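Local coordinates for DNA mismatch repair protein PMS1 (Saccharomyces cerevisiae, PDB 3H4L) that takes part in DNA mismatch repair, its N-terminal region binding an ATP analogue with magnesium and probably hydrolysing ATP as relatives of this ATPase family do, at residues Gln179-Ile183 and Asn216-Phe221; Asp259-Arg263 and Leu340-Val346; Tyr267-Asn271 and Tyr357-Glu362; Cys300-Val304 and Phe350-Ser355. All coordinates share one frame; numbering follows the deposited sequence.

Contact 1: Gln179-Ile183 and Asn216-Phe221; sequences QGYAI and NISSVF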
loop_
_atom_site.group_PDB
_atom_site.type_symbol
_atom_site.label_atom_id
_atom_site.label_comp_id
_atom_site.label_asym_id
_atom_site.label_seq_id
_atom_site.Cartn_x
_atom_site.Cartn_y
_atom_site.Cartn_z
ATOM N N GLN B 179 -10.405 2.471 7.301
ATOM C CA GLN B 179 -10.080 1.815 8.566
ATOM C C GLN B 179 -11.339 1.737 9.430
ATOM O O GLN B 179 -11.587 0.717 10.093
ATOM C CB GLN B 179 -8.973 2.579 9.299
ATOM C CG GLN B 179 -7.647 2.601 8.538
ATOM C CD GLN B 179 -6.630 3.548 9.142
ATOM O OE1 GLN B 179 -6.937 4.700 9.433
ATOM N NE2 GLN B 179 -5.405 3.070 9.321
ATOM N N GLY B 180 -12.148 2.799 9.400
ATOM C CA GLY B 180 -13.378 2.810 10.175
ATOM C C GLY B 180 -14.328 1.673 9.799
ATOM O O GLY B 180 -14.862 0.971 10.656
ATOM N N TYR B 181 -14.537 1.478 8.506
ATOM C CA TYR B 181 -15.427 0.425 8.054
ATOM C C TYR B 181 -14.876 -0.957 8.405
ATOM O O TYR B 181 -15.622 -1.870 8.760
ATOM C CB TYR B 181 -15.610 0.516 6.539
ATOM C CG TYR B 181 -16.596 1.561 6.049
ATOM C CD1 TYR B 181 -17.970 1.345 6.145
ATOM C CD2 TYR B 181 -16.150 2.733 5.423
ATOM C CE1 TYR B 181 -18.874 2.256 5.626
ATOM C CE2 TYR B 181 -17.042 3.649 4.902
ATOM C CZ TYR B 181 -18.407 3.406 5.003
ATOM O OH TYR B 181 -19.310 4.309 4.466
ATOM N N ALA B 182 -13.561 -1.107 8.308
ATOM C CA ALA B 182 -12.920 -2.391 8.571
ATOM C C ALA B 182 -12.875 -2.792 10.037
ATOM O O ALA B 182 -12.925 -3.981 10.362
ATOM C CB ALA B 182 -11.506 -2.389 8.003
ATOM N N ILE B 183 -12.766 -1.820 10.929
ATOM C CA ILE B 183 -12.705 -2.171 12.332
ATOM C C ILE B 183 -14.041 -2.656 12.890
ATOM O O ILE B 183 -14.075 -3.559 13.725
ATOM C CB ILE B 183 -12.191 -0.998 13.165
ATOM C CG1 ILE B 183 -10.750 -0.691 12.759
ATOM C CG2 ILE B 183 -12.266 -1.334 14.646
ATOM C CD1 ILE B 183 -10.159 0.489 13.470
ATOM N N ASN B 216 -9.126 -6.921 14.383
ATOM C CA ASN B 216 -9.088 -5.914 13.325
ATOM C C ASN B 216 -8.334 -4.643 13.697
ATOM O O ASN B 216 -7.694 -4.036 12.846
ATOM C CB ASN B 216 -10.501 -5.552 12.852
ATOM C CG ASN B 216 -11.137 -6.657 12.033
ATOM O OD1 ASN B 216 -10.444 -7.413 11.360
ATOM N ND2 ASN B 216 -12.460 -6.749 12.073
ATOM N N ILE B 217 -8.404 -4.220 14.953
ATOM C CA ILE B 217 -7.678 -3.013 15.335
ATOM C C ILE B 217 -6.199 -3.345 15.250
ATOM O O ILE B 217 -5.390 -2.521 14.831
ATOM C CB ILE B 217 -8.000 -2.556 16.780
ATOM C CG1 ILE B 217 -9.450 -2.077 16.866
ATOM C CG2 ILE B 217 -7.036 -1.437 17.209
ATOM C CD1 ILE B 217 -9.861 -1.610 18.245
ATOM N N SER B 218 -5.857 -4.571 15.636
ATOM C CA SER B 218 -4.468 -5.012 15.605
ATOM C C SER B 218 -3.906 -5.138 14.189
ATOM O O SER B 218 -2.706 -4.934 13.968
ATOM C CB SER B 218 -4.316 -6.340 16.351
ATOM O OG SER B 218 -4.215 -6.109 17.747
ATOM N N SER B 219 -4.772 -5.481 13.241
ATOM C CA SER B 219 -4.365 -5.610 11.849
ATOM C C SER B 219 -4.240 -4.214 11.255
ATOM O O SER B 219 -3.247 -3.875 10.612
ATOM C CB SER B 219 -5.411 -6.390 11.053
ATOM O OG SER B 219 -5.649 -7.651 11.641
ATOM N N VAL B 220 -5.260 -3.404 11.498
ATOM C CA VAL B 220 -5.331 -2.055 10.971
ATOM C C VAL B 220 -4.388 -1.045 11.620
ATOM O O VAL B 220 -4.081 -0.022 11.017
ATOM C CB VAL B 220 -6.812 -1.551 11.044
ATOM C CG1 VAL B 220 -6.891 -0.047 10.869
ATOM C CG2 VAL B 220 -7.641 -2.253 9.970
ATOM N N PHE B 221 -3.910 -1.321 12.828
ATOM C CA PHE B 221 -3.022 -0.371 13.498
ATOM C C PHE B 221 -1.789 -0.991 14.139
ATOM O O PHE B 221 -1.178 -0.389 15.024
ATOM C CB PHE B 221 -3.797 0.400 14.559
ATOM C CG PHE B 221 -4.766 1.400 14.002
ATOM C CD1 PHE B 221 -4.314 2.586 13.438
ATOM C CD2 PHE B 221 -6.138 1.170 14.067
ATOM C CE1 PHE B 221 -5.212 3.528 12.955
ATOM C CE2 PHE B 221 -7.042 2.107 13.584
ATOM C CZ PHE B 221 -6.579 3.287 13.028
#
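Apolar packing centres on I183 and V220. Two branches of I183 go to different partners: CD1 comes to the edge of the F221 ring, 3.5 Å from F221 CE2, while CG2 lies 3.7 Å from I217 CG1. Because I183 CG1 stands beside its backbone N (chi1 -64°) and the chain runs on extended, CD1 reaches the aromatic rim. V220 CG1 lies 3.6 Å from Q179 CG and also sits over one face of the neighbouring F221 ring, offset toward its rim. A182 CB adds a looser touch on V220 CG2 at 4.3 Å.

The amides touch across the interface without hydrogen bonding. The Q179 amide, tilted 46° from the F221 ring plane, brings NE2 to 3.7 Å from F221 CE1. N216 ND2 is 3.3 Å from A182 O, but the angle is too poor for a hydrogen bond. Q179 also packs on H78 of the second subunit, and the ND1 of that histidine is hydrogen-bonded to V220 O. Shortening Q179 to an alanine would probably deprive V220 CG1 and the CE1-CZ side of F221 of this neighbour and cost the packing on H78.

The helix segments run nearly antiparallel, at 152° with axes 9.7 Å apart. I183, I217 and F221 all also touch F317 of the four-stranded sheet, as expected of a junction between the ATPase domain and the second, S5-like domain in a MutL-type protein.

Contact 2: Asp259-Arg263 and Leu340-Val346; sequences DYKIR and LHNERAV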
loop_
_atom_site.group_PDB
_atom_site.type_symbol
_atom_site.label_atom_id
_atom_site.label_comp_id
_atom_site.label_asym_id
_atom_site.label_seq_id
_atom_site.Cartn_x
_atom_site.Cartn_y
_atom_site.Cartn_z
ATOM N N ASP B 259 -37.539 -1.743 25.270
ATOM C CA ASP B 259 -36.473 -1.842 26.275
ATOM C C ASP B 259 -35.371 -0.882 25.827
ATOM O O ASP B 259 -34.510 -1.243 25.020
ATOM C CB ASP B 259 -35.911 -3.272 26.334
ATOM C CG ASP B 259 -35.003 -3.506 27.547
ATOM O OD1 ASP B 259 -34.361 -2.540 28.013
ATOM O OD2 ASP B 259 -34.920 -4.662 28.027
ATOM N N TYR B 260 -35.404 0.340 26.350
ATOM C CA TYR B 260 -34.433 1.360 25.975
ATOM C C TYR B 260 -33.089 1.249 26.693
ATOM O O TYR B 260 -32.754 2.083 27.537
ATOM C CB TYR B 260 -35.025 2.755 26.203
ATOM C CG TYR B 260 -34.299 3.857 25.467
ATOM C CD1 TYR B 260 -34.784 5.164 25.477
ATOM C CD2 TYR B 260 -33.134 3.593 24.742
ATOM C CE1 TYR B 260 -34.130 6.181 24.780
ATOM C CE2 TYR B 260 -32.472 4.600 24.046
ATOM C CZ TYR B 260 -32.975 5.891 24.068
ATOM O OH TYR B 260 -32.315 6.889 23.389
ATOM N N LYS B 261 -32.326 0.215 26.343
ATOM C CA LYS B 261 -31.003 -0.007 26.916
ATOM C C LYS B 261 -29.954 0.142 25.814
ATOM O O LYS B 261 -30.111 -0.388 24.710
ATOM C CB LYS B 261 -30.902 -1.410 27.538
ATOM C CG LYS B 261 -31.558 -1.569 28.915
ATOM C CD LYS B 261 -31.088 -2.861 29.595
ATOM C CE LYS B 261 -31.648 -3.030 31.007
ATOM N NZ LYS B 261 -33.088 -3.406 31.011
ATOM N N ILE B 262 -28.889 0.877 26.105
ATOM C CA ILE B 262 -27.835 1.067 25.121
ATOM C C ILE B 262 -26.577 0.317 25.537
ATOM O O ILE B 262 -25.964 0.616 26.562
ATOM C CB ILE B 262 -27.477 2.557 24.937
ATOM C CG1 ILE B 262 -28.724 3.351 24.552
ATOM C CG2 ILE B 262 -26.408 2.701 23.853
ATOM C CD1 ILE B 262 -28.495 4.847 24.470
ATOM N N ARG B 263 -26.212 -0.670 24.730
ATOM C CA ARG B 263 -25.027 -1.463 24.988
ATOM C C ARG B 263 -23.839 -0.811 24.275
ATOM O O ARG B 263 -23.833 -0.670 23.043
ATOM C CB ARG B 263 -25.241 -2.892 24.487
ATOM N N LEU B 340 -30.261 10.496 18.637
ATOM C CA LEU B 340 -30.967 9.494 19.432
ATOM C C LEU B 340 -32.121 10.113 20.222
ATOM O O LEU B 340 -32.225 11.338 20.345
ATOM C CB LEU B 340 -30.000 8.791 20.395
ATOM C CG LEU B 340 -28.830 8.000 19.802
ATOM C CD1 LEU B 340 -28.030 7.369 20.934
ATOM C CD2 LEU B 340 -29.342 6.928 18.853
ATOM N N HIS B 341 -32.986 9.250 20.748
ATOM C CA HIS B 341 -34.149 9.673 21.525
ATOM C C HIS B 341 -33.746 10.257 22.878
ATOM O O HIS B 341 -33.258 9.535 23.755
ATOM C CB HIS B 341 -35.081 8.482 21.747
ATOM C CG HIS B 341 -36.313 8.820 22.524
ATOM N ND1 HIS B 341 -37.297 9.649 22.034
ATOM C CD2 HIS B 341 -36.715 8.449 23.763
ATOM C CE1 HIS B 341 -38.254 9.774 22.937
ATOM N NE2 HIS B 341 -37.924 9.055 23.995
ATOM N N ASN B 342 -33.963 11.562 23.045
ATOM C CA ASN B 342 -33.606 12.246 24.287
ATOM C C ASN B 342 -32.079 12.191 24.402
ATOM O O ASN B 342 -31.534 11.747 25.413
ATOM C CB ASN B 342 -34.260 11.532 25.478
ATOM C CG ASN B 342 -34.231 12.357 26.751
ATOM O OD1 ASN B 342 -33.195 12.898 27.140
ATOM N ND2 ASN B 342 -35.374 12.445 27.417
ATOM N N GLU B 343 -31.396 12.642 23.356
ATOM C CA GLU B 343 -29.940 12.613 23.335
ATOM C C GLU B 343 -29.301 13.318 24.531
ATOM O O GLU B 343 -28.210 12.941 24.960
ATOM C CB GLU B 343 -29.419 13.208 22.019
ATOM C CG GLU B 343 -27.943 12.908 21.747
ATOM C CD GLU B 343 -27.617 12.803 20.257
ATOM O OE1 GLU B 343 -28.155 11.891 19.587
ATOM O OE2 GLU B 343 -26.821 13.627 19.754
ATOM N N ARG B 344 -29.980 14.326 25.075
ATOM C CA ARG B 344 -29.460 15.062 26.228
ATOM C C ARG B 344 -29.232 14.130 27.426
ATOM O O ARG B 344 -28.192 14.194 28.087
ATOM C CB ARG B 344 -30.417 16.189 26.604
ATOM N N ALA B 345 -30.205 13.264 27.700
ATOM C CA ALA B 345 -30.092 12.314 28.800
ATOM C C ALA B 345 -28.943 11.358 28.492
ATOM O O ALA B 345 -28.039 11.180 29.305
ATOM C CB ALA B 345 -31.391 11.541 28.961
ATOM N N VAL B 346 -28.982 10.748 27.311
ATOM C CA VAL B 346 -27.933 9.824 26.889
ATOM C C VAL B 346 -26.562 10.418 27.209
ATOM O O VAL B 346 -25.770 9.834 27.946
ATOM C CB VAL B 346 -27.994 9.560 25.361
ATOM C CG1 VAL B 346 -26.846 8.656 24.945
ATOM C CG2 VAL B 346 -29.322 8.930 24.986
#
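Y260 and H341 make the tight part of the contact. The phenol oxygen donates to the backbone of the loop before helix 343-362, with Y260 OH 2.8 Å from H341 O; the donor lies in the carbonyl plane on a lone pair, at a C=O...O angle of 126°. Y260 CG, anti to the backbone nitrogen (chi1 -162°), carries the ring across to this carbonyl. On the way the two rings meet rim to rim, neither covering the other's face: Y260 CE1 comes to the imidazole edge, 3.6 Å from H341 CD2, with the planes inclined at 43°.

Between the aliphatic side chains the packing is looser. I262 CD1 is 4.2 Å from V346 CG1, those side chains crossing at about a right angle, and 4.4 Å from L340 CD1. On the solvent side, exposed K261 and D259 face elsewhere and share a weak salt bridge, K261 NZ to D259 OD1 at 3.4 Å.

The receiving loop is itself braced. N342, the N-cap, accepts through OD1 from A345 N at 3.1 Å, while L340 N donates a nearly straight bond to E343 OE1. H341 NE2 takes the backbone N-H of N243, which is consistent with an unprotonated NE2. The turn leading into strand 261-269 is thus tied to the loop that leads into the last helix by a neutral hydroxyl-to-carbonyl bond, with charge pairing left to the surface.

Contact 3: Tyr267-Asn271 and Tyr357-Glu362; sequences YISQN and YYNRQE
Helix 357-362 crosses strand 267-269 at -64°, and the backbones come nearest just beyond the strand, where the CA atoms of N271 and Y358 are 6.7 Å apart. The arrangement is a helix packed on the mixed four-stranded sheet of an S5-like domain, with the last helix reaching over the end of strand 261-269.

Y358 and N271 carry the largest shares of the contact. The phenol of Y358 runs toward the strand and donates to the backbone, Y358 OH to S269 O at 2.7 Å; the C=O...O angle of 166° places the donor almost in line with the carbonyl, and S269 O lies at the edge of the Y358 ring, in its plane. I268 crosses the phenol at about a right angle, CD1 being 3.2 Å from Y358 OH. On its sides the ring has Y357 CD2 offset over one face and an inclined meeting with the ring of F308. A phenylalanine in place of Y358 would probably leave S269 O without this donor and I268 beside an emptied hydroxyl position.

Y357 touches I268 CG2 with CE2 at 4.1 Å, its hydroxyl being hydrogen-bonded to E231 O. Q361, extended beyond a CG set anti to its backbone N (chi1 -164°), brings its amide to the loop, with its plane nearly perpendicular to that of N271, and OE1 also lies at the edge of the Y358 ring. N271 N donates a hydrogen bond to Q361 OE1 at 3.1 Å, nearly in line with that amide's C=O. N271 ND2 makes a weak bond to Y358 O at 3.2 Å, a carbonyl oxygen that also receives the backbone N-H groups of Q361 and E362.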
loop_
_atom_site.group_PDB
_atom_site.type_symbol
_atom_site.label_atom_id
_atom_site.label_comp_id
_atom_site.label_asym_id
_atom_site.label_seq_id
_atom_site.Cartn_x
_atom_site.Cartn_y
_atom_site.Cartn_z
ATOM N N TYR B 267 -13.335 -0.487 22.571
ATOM C CA TYR B 267 -12.104 -0.228 23.297
ATOM C C TYR B 267 -11.803 1.254 23.328
ATOM O O TYR B 267 -12.190 1.996 22.425
ATOM C CB TYR B 267 -10.936 -0.969 22.645
ATOM C CG TYR B 267 -11.087 -2.471 22.654
ATOM C CD1 TYR B 267 -11.873 -3.119 21.706
ATOM C CD2 TYR B 267 -10.454 -3.240 23.622
ATOM C CE1 TYR B 267 -12.025 -4.509 21.727
ATOM C CE2 TYR B 267 -10.596 -4.618 23.654
ATOM C CZ TYR B 267 -11.380 -5.251 22.707
ATOM O OH TYR B 267 -11.508 -6.624 22.752
ATOM N N ILE B 268 -11.120 1.683 24.380
ATOM C CA ILE B 268 -10.747 3.080 24.533
ATOM C C ILE B 268 -9.458 3.111 25.336
ATOM O O ILE B 268 -9.192 2.207 26.132
ATOM C CB ILE B 268 -11.849 3.888 25.260
ATOM C CG1 ILE B 268 -11.523 5.379 25.193
ATOM C CG2 ILE B 268 -11.954 3.452 26.713
ATOM C CD1 ILE B 268 -12.665 6.291 25.602
ATOM N N SER B 269 -8.647 4.134 25.112
ATOM C CA SER B 269 -7.385 4.252 25.822
ATOM C C SER B 269 -7.604 4.386 27.315
ATOM O O SER B 269 -8.525 5.070 27.758
ATOM C CB SER B 269 -6.604 5.462 25.320
ATOM O OG SER B 269 -6.149 5.244 24.002
ATOM N N GLN B 270 -6.756 3.718 28.086
ATOM C CA GLN B 270 -6.853 3.802 29.528
ATOM C C GLN B 270 -6.276 5.150 29.945
ATOM O O GLN B 270 -5.350 5.656 29.310
ATOM C CB GLN B 270 -6.110 2.638 30.188
ATOM C CG GLN B 270 -4.745 2.318 29.645
ATOM C CD GLN B 270 -4.159 1.078 30.314
ATOM O OE1 GLN B 270 -4.141 0.971 31.541
ATOM N NE2 GLN B 270 -3.674 0.143 29.510
ATOM N N ASN B 271 -6.850 5.743 30.989
ATOM C CA ASN B 271 -6.417 7.054 31.474
ATOM C C ASN B 271 -4.985 7.086 31.980
ATOM O O ASN B 271 -4.431 8.159 32.208
ATOM C CB ASN B 271 -7.341 7.544 32.588
ATOM C CG ASN B 271 -7.423 6.569 33.750
ATOM O OD1 ASN B 271 -6.460 5.862 34.057
ATOM N ND2 ASN B 271 -8.576 6.540 34.414
ATOM N N TYR B 357 -16.134 4.594 34.914
ATOM C CA TYR B 357 -15.462 3.432 34.330
ATOM C C TYR B 357 -13.963 3.671 34.460
ATOM O O TYR B 357 -13.192 2.746 34.726
ATOM C CB TYR B 357 -15.820 3.275 32.847
ATOM C CG TYR B 357 -14.779 2.526 32.021
ATOM C CD1 TYR B 357 -14.802 1.133 31.923
ATOM C CD2 TYR B 357 -13.765 3.218 31.345
ATOM C CE1 TYR B 357 -13.849 0.446 31.175
ATOM C CE2 TYR B 357 -12.806 2.538 30.596
ATOM C CZ TYR B 357 -12.855 1.151 30.514
ATOM O OH TYR B 357 -11.921 0.463 29.761
ATOM N N TYR B 358 -13.557 4.920 34.250
ATOM C CA TYR B 358 -12.152 5.286 34.361
ATOM C C TYR B 358 -11.720 5.281 35.829
ATOM O O TYR B 358 -10.633 4.802 36.150
ATOM C CB TYR B 358 -11.903 6.659 33.725
ATOM C CG TYR B 358 -11.627 6.598 32.232
ATOM C CD1 TYR B 358 -12.365 7.371 31.326
ATOM C CD2 TYR B 358 -10.611 5.782 31.728
ATOM C CE1 TYR B 358 -12.093 7.334 29.957
ATOM C CE2 TYR B 358 -10.328 5.737 30.365
ATOM C CZ TYR B 358 -11.070 6.515 29.484
ATOM O OH TYR B 358 -10.769 6.485 28.141
ATOM N N ASN B 359 -12.569 5.799 36.718
ATOM C CA ASN B 359 -12.257 5.811 38.154
ATOM C C ASN B 359 -11.940 4.388 38.599
ATOM O O ASN B 359 -11.000 4.157 39.356
ATOM C CB ASN B 359 -13.443 6.327 38.979
ATOM C CG ASN B 359 -13.435 7.834 39.146
ATOM O OD1 ASN B 359 -12.430 8.417 39.556
ATOM N ND2 ASN B 359 -14.563 8.471 38.847
ATOM N N ARG B 360 -12.742 3.441 38.123
ATOM C CA ARG B 360 -12.552 2.034 38.452
ATOM C C ARG B 360 -11.279 1.475 37.822
ATOM O O ARG B 360 -10.737 0.466 38.275
ATOM C CB ARG B 360 -13.755 1.211 37.984
ATOM C CG ARG B 360 -15.018 1.446 38.796
ATOM C CD ARG B 360 -16.046 0.342 38.578
ATOM N NE ARG B 360 -17.087 0.384 39.602
ATOM C CZ ARG B 360 -18.038 -0.531 39.751
ATOM N NH1 ARG B 360 -18.093 -1.576 38.934
ATOM N NH2 ARG B 360 -18.933 -0.405 40.725
ATOM N N GLN B 361 -10.803 2.133 36.773
ATOM C CA GLN B 361 -9.600 1.686 36.096
ATOM C C GLN B 361 -8.360 2.124 36.873
ATOM O O GLN B 361 -7.349 1.417 36.910
ATOM C CB GLN B 361 -9.551 2.254 34.682
ATOM C CG GLN B 361 -8.558 1.558 33.786
ATOM C CD GLN B 361 -8.618 2.065 32.370
ATOM O OE1 GLN B 361 -8.234 3.200 32.090
ATOM N NE2 GLN B 361 -9.115 1.229 31.464
ATOM N N GLU B 362 -8.442 3.292 37.496
ATOM C CA GLU B 362 -7.320 3.802 38.259
ATOM C C GLU B 362 -7.043 2.868 39.432
ATOM O O GLU B 362 -5.884 2.535 39.713
ATOM C CB GLU B 362 -7.625 5.209 38.766
ATOM C CG GLU B 362 -6.381 6.033 39.029
ATOM C CD GLU B 362 -6.688 7.499 39.253
ATOM O OE1 GLU B 362 -7.480 8.073 38.471
ATOM O OE2 GLU B 362 -6.123 8.079 40.205
#

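Contact 4: Cys300-Val304 and Phe350-Ser355; sequences CCNEV and FKTTLS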
loop_
_atom_site.group_PDB
_atom_site.type_symbol
_atom_site.label_atom_id
_atom_site.label_comp_id
_atom_site.label_asym_id
_atom_site.label_seq_id
_atom_site.Cartn_x
_atom_site.Cartn_y
_atom_site.Cartn_z
ATOM N N CYS B 300 -18.050 14.755 24.585
ATOM C CA CYS B 300 -18.195 14.158 25.902
ATOM C C CYS B 300 -17.019 13.228 26.218
ATOM O O CYS B 300 -16.428 13.312 27.297
ATOM C CB CYS B 300 -19.513 13.389 25.998
ATOM S SG CYS B 300 -19.782 12.637 27.624
ATOM N N CYS B 301 -16.678 12.350 25.279
ATOM C CA CYS B 301 -15.567 11.421 25.468
ATOM C C CYS B 301 -14.311 12.196 25.847
ATOM O O CYS B 301 -13.674 11.916 26.859
ATOM C CB CYS B 301 -15.302 10.640 24.174
ATOM S SG CYS B 301 -15.940 8.945 24.070
ATOM N N ASN B 302 -13.968 13.178 25.022
ATOM C CA ASN B 302 -12.784 14.000 25.235
ATOM C C ASN B 302 -12.704 14.680 26.594
ATOM O O ASN B 302 -11.688 14.580 27.278
ATOM C CB ASN B 302 -12.674 15.056 24.132
ATOM C CG ASN B 302 -12.394 14.446 22.771
ATOM O OD1 ASN B 302 -11.451 13.666 22.608
ATOM N ND2 ASN B 302 -13.206 14.807 21.782
ATOM N N GLU B 303 -13.766 15.371 26.987
ATOM C CA GLU B 303 -13.759 16.069 28.266
ATOM C C GLU B 303 -13.595 15.106 29.443
ATOM O O GLU B 303 -12.705 15.283 30.282
ATOM C CB GLU B 303 -15.037 16.898 28.418
ATOM C CG GLU B 303 -16.305 16.097 28.573
ATOM C CD GLU B 303 -17.531 16.925 28.268
ATOM O OE1 GLU B 303 -18.658 16.450 28.541
ATOM O OE2 GLU B 303 -17.362 18.050 27.742
ATOM N N VAL B 304 -14.447 14.086 29.492
ATOM C CA VAL B 304 -14.397 13.085 30.552
ATOM C C VAL B 304 -13.004 12.482 30.667
ATOM O O VAL B 304 -12.563 12.139 31.759
ATOM C CB VAL B 304 -15.394 11.938 30.288
ATOM C CG1 VAL B 304 -15.323 10.917 31.413
ATOM C CG2 VAL B 304 -16.802 12.494 30.155
ATOM N N PHE B 350 -24.016 8.675 29.861
ATOM C CA PHE B 350 -22.777 8.170 29.297
ATOM C C PHE B 350 -21.594 8.836 30.004
ATOM O O PHE B 350 -20.662 8.166 30.461
ATOM C CB PHE B 350 -22.710 8.475 27.794
ATOM C CG PHE B 350 -21.420 8.044 27.149
ATOM C CD1 PHE B 350 -21.157 6.696 26.922
ATOM C CD2 PHE B 350 -20.440 8.979 26.832
ATOM C CE1 PHE B 350 -19.935 6.288 26.392
ATOM C CE2 PHE B 350 -19.210 8.582 26.302
ATOM C CZ PHE B 350 -18.956 7.236 26.081
ATOM N N LYS B 351 -21.649 10.163 30.095
ATOM C CA LYS B 351 -20.587 10.938 30.718
ATOM C C LYS B 351 -20.216 10.401 32.092
ATOM O O LYS B 351 -19.039 10.211 32.385
ATOM C CB LYS B 351 -21.000 12.407 30.829
ATOM C CG LYS B 351 -19.881 13.338 31.287
ATOM C CD LYS B 351 -20.390 14.762 31.546
ATOM C CE LYS B 351 -21.032 15.382 30.301
ATOM N NZ LYS B 351 -21.526 16.778 30.528
ATOM N N THR B 352 -21.211 10.139 32.932
ATOM C CA THR B 352 -20.923 9.632 34.268
ATOM C C THR B 352 -20.554 8.150 34.241
ATOM O O THR B 352 -19.717 7.708 35.025
ATOM C CB THR B 352 -22.125 9.841 35.237
ATOM O OG1 THR B 352 -23.131 8.844 35.004
ATOM C CG2 THR B 352 -22.733 11.228 35.031
ATOM N N THR B 353 -21.175 7.391 33.336
ATOM C CA THR B 353 -20.910 5.954 33.213
ATOM C C THR B 353 -19.475 5.690 32.769
ATOM O O THR B 353 -18.833 4.745 33.235
ATOM C CB THR B 353 -21.863 5.268 32.202
ATOM O OG1 THR B 353 -23.192 5.219 32.737
ATOM C CG2 THR B 353 -21.397 3.849 31.917
ATOM N N LEU B 354 -18.980 6.524 31.860
ATOM C CA LEU B 354 -17.617 6.378 31.377
ATOM C C LEU B 354 -16.680 6.850 32.483
ATOM O O LEU B 354 -15.747 6.146 32.868
ATOM C CB LEU B 354 -17.401 7.216 30.111
ATOM C CG LEU B 354 -15.988 7.119 29.531
ATOM C CD1 LEU B 354 -15.749 5.697 29.047
ATOM C CD2 LEU B 354 -15.812 8.109 28.394
ATOM N N SER B 355 -16.950 8.049 32.992
ATOM C CA SER B 355 -16.151 8.637 34.061
ATOM C C SER B 355 -15.910 7.613 35.165
ATOM O O SER B 355 -14.769 7.342 35.541
ATOM C CB SER B 355 -16.872 9.860 34.641
ATOM O OG SER B 355 -16.087 10.493 35.641
#
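With CG anti to its backbone N and a bend at chi3 of -59°, K351 passes C300 and V304 before turning its amine to E303. E303, whose CG lies between its backbone N and carbonyl carbon (chi1 68°), extends to meet it at about a right angle. The resulting salt bridge is long, E303 OE1 to K351 NZ at 3.5 Å, and lies toward solvent, E303 being exposed and K351 partly so.

Inward, the lysine's carbons are part of the packing: K351 CB is 3.4 Å from C300 SG, and K351 CG is 3.4 Å from V304 CG2. The other valine branch leans on the next turn, V304 CG1 being 3.6 Å from S355 CA and 4.2 Å from L354 CD2. Both cysteine sulfurs approach the edge of the F350 ring, C300 SG at 3.8 Å from CD2 and C301 SG at 4.0 Å from CE2, so neither lies over its face.

The helix segments cross at -43°, joining helix 295-306 to the C-terminal helix 343-362, while F350 also touches L236 of strand 229-237 in the S5-like domain. With no hydrogen bond between the segments, cohesion rests mainly on methyl, thiol and aromatic groups together with the lysine's methylenes, and the single ion pair probably adds only a modest electrostatic term.

Contact 1 comes first along the chain and stands apart, joining helices 167-184 and 213-221 nearer the chain's centre (about 13 Å) than the others. The other three gather on helix 343-362 of the S5-like domain, meeting it in the order 2, 4, 3 from start to end. Contacts 2 and 3 also share strand 261-269, about 22 Å between centres; the centre of contact 4 lies about 15 Å from that of contact 2 and about 11 Å from that of contact 3, and this contact brings in helix 295-306. Long-range pairing thus seats the last helix along its length. Contacts 1 and 3, about 21 Å between centres, touch through I217 CD1 and Y267 CD1 at 4.3 Å, linking the domain junction to this packing.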